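Local coordinates for ricin B lectin (Clostridium thermocellum, PDB 3VSF), which probably hydrolyses beta-1,3-galactan from the chain end, pairing a family 43 glycoside hydrolase domain with a galactose-binding beta-trefoil module, at residues 54-58 against 86-90. Residues are numbered along the deposited sequence; the frame is centred on the assembly and turned at random.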
loop_
_atom_site.group_PDB
_atom_site.type_symbol
_atom_site.label_atom_id
_atom_site.label_comp_id
_atom_site.label_asym_id
_atom_site.label_seq_id
_atom_site.Cartn_x
_atom_site.Cartn_y
_atom_site.Cartn_z
ATOM N N ASN A 54 -19.086 14.615 3.178
ATOM C CA ASN A 54 -18.615 14.380 4.538
ATOM C C ASN A 54 -17.398 13.461 4.593
ATOM O O ASN A 54 -17.228 12.584 3.746
ATOM C CB ASN A 54 -19.741 13.815 5.408
ATOM C CG ASN A 54 -20.750 14.872 5.812
ATOM O OD1 ASN A 54 -20.803 15.285 6.972
ATOM N ND2 ASN A 54 -21.553 15.321 4.855
ATOM N N VAL A 55 -16.558 13.670 5.601
ATOM C CA VAL A 55 -15.345 12.880 5.772
ATOM C C VAL A 55 -15.651 11.406 6.028
ATOM O O VAL A 55 -16.378 11.064 6.961
ATOM C CB VAL A 55 -14.474 13.432 6.919
ATOM C CG1 VAL A 55 -15.331 13.746 8.138
ATOM C CG2 VAL A 55 -13.368 12.449 7.269
ATOM N N ILE A 56 -15.093 10.539 5.190
ATOM C CA ILE A 56 -15.249 9.098 5.355
ATOM C C ILE A 56 -14.526 8.622 6.614
ATOM O O ILE A 56 -13.361 8.952 6.830
ATOM C CB ILE A 56 -14.708 8.330 4.132
ATOM C CG1 ILE A 56 -15.498 8.703 2.875
ATOM C CG2 ILE A 56 -14.763 6.828 4.372
ATOM C CD1 ILE A 56 -15.032 7.992 1.621
ATOM N N HIS A 57 -15.225 7.852 7.442
ATOM C CA HIS A 57 -14.645 7.320 8.672
ATOM C C HIS A 57 -14.669 5.795 8.699
ATOM O O HIS A 57 -15.550 5.188 9.307
ATOM C CB HIS A 57 -15.360 7.888 9.902
ATOM C CG HIS A 57 -16.854 7.861 9.803
ATOM N ND1 HIS A 57 -17.630 6.931 10.461
ATOM C CD2 HIS A 57 -17.716 8.655 9.123
ATOM C CE1 HIS A 57 -18.904 7.152 10.191
ATOM N NE2 HIS A 57 -18.984 8.192 9.380
ATOM N N ALA A 58 -13.695 5.181 8.034
ATOM C CA ALA A 58 -13.588 3.725 7.988
ATOM C C ALA A 58 -12.161 3.277 8.288
ATOM O O ALA A 58 -11.518 2.623 7.466
ATOM C CB ALA A 58 -14.041 3.202 6.634
ATOM N N VAL A 86 -19.448 0.510 12.923
ATOM C CA VAL A 86 -18.671 0.016 11.794
ATOM C C VAL A 86 -19.310 0.482 10.493
ATOM O O VAL A 86 -20.240 -0.145 9.984
ATOM C CB VAL A 86 -18.570 -1.520 11.800
ATOM C CG1 VAL A 86 -17.835 -2.011 10.561
ATOM C CG2 VAL A 86 -17.872 -1.999 13.061
ATOM N N SER A 87 -18.806 1.591 9.961
ATOM C CA SER A 87 -19.389 2.216 8.781
ATOM C C SER A 87 -19.240 1.358 7.529
ATOM O O SER A 87 -18.417 0.445 7.478
ATOM C CB SER A 87 -18.764 3.593 8.548
ATOM O OG SER A 87 -18.867 4.398 9.710
ATOM N N CYS A 88 -20.051 1.664 6.521
ATOM C CA CYS A 88 -20.003 0.955 5.250
ATOM C C CYS A 88 -20.234 1.912 4.088
ATOM O O CYS A 88 -21.263 2.584 4.020
ATOM C CB CYS A 88 -21.042 -0.165 5.218
ATOM S SG CYS A 88 -21.188 -0.988 3.616
ATOM N N TYR A 89 -19.270 1.971 3.176
ATOM C CA TYR A 89 -19.376 2.836 2.009
ATOM C C TYR A 89 -19.400 2.017 0.722
ATOM O O TYR A 89 -18.703 1.011 0.602
ATOM C CB TYR A 89 -18.227 3.846 1.986
ATOM C CG TYR A 89 -18.228 4.792 3.167
ATOM C CD1 TYR A 89 -17.654 4.425 4.376
ATOM C CD2 TYR A 89 -18.801 6.052 3.070
ATOM C CE1 TYR A 89 -17.652 5.286 5.457
ATOM C CE2 TYR A 89 -18.803 6.922 4.144
ATOM C CZ TYR A 89 -18.227 6.534 5.335
ATOM O OH TYR A 89 -18.227 7.395 6.407
ATOM N N ARG A 90 -20.208 2.459 -0.235
ATOM C CA ARG A 90 -20.408 1.723 -1.478
ATOM C C ARG A 90 -19.978 2.552 -2.685
ATOM O O ARG A 90 -20.150 3.770 -2.701
ATOM C CB ARG A 90 -21.878 1.320 -1.608
ATOM C CG ARG A 90 -22.232 0.614 -2.904
ATOM C CD ARG A 90 -23.720 0.311 -2.959
ATOM N NE ARG A 90 -24.527 1.520 -2.810
ATOM C CZ ARG A 90 -25.488 1.889 -3.650
ATOM N NH1 ARG A 90 -25.772 1.141 -4.707
ATOM N NH2 ARG A 90 -26.168 3.007 -3.433
#
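With CG set between its backbone N and carbonyl carbon (chi1 46°), H57 folds its imidazole back over the hydroxyl end of Y89, while Y89, its CG anti to the carbonyl carbon, extends its ring from the strand to the loop 54-58. The two rings form a T-shaped pair: the edge of the tyrosine is directed at the face of the imidazole, with planes at 86° and centroids 5.9 Å apart. The same hydroxyl also meets the loop backbone, for H57 N donates a nearly straight hydrogen bond (169°) to Y89 OH over 3.2 Å. I56 packs against the tyrosine ring itself. Its CG2 sits over one face in a CH-pi contact, 3.6 Å from the Y89 ring centroid and displaced toward the rim, and A58 CB adds a looser apolar contact at 4.3 Å from Y89 CE1. Y89 is thus held by its hydroxyl and by one face of its ring. Two residues earlier on the strand, S87 also turns its side chain to the loop; S87 OG lies beside the imidazole and is hydrogen-bonded to E102 of the adjacent strand 98-105. Y323 hydrogen-bonds to I56 O and A58 N, tying the loop to strand 322-330. The arrangement packs the segment leading into strand 61-66 against the third strand, 83-91, of a four-stranded antiparallel sheet, one of the five such blades that form the beta-propeller of family 43 glycoside hydrolases.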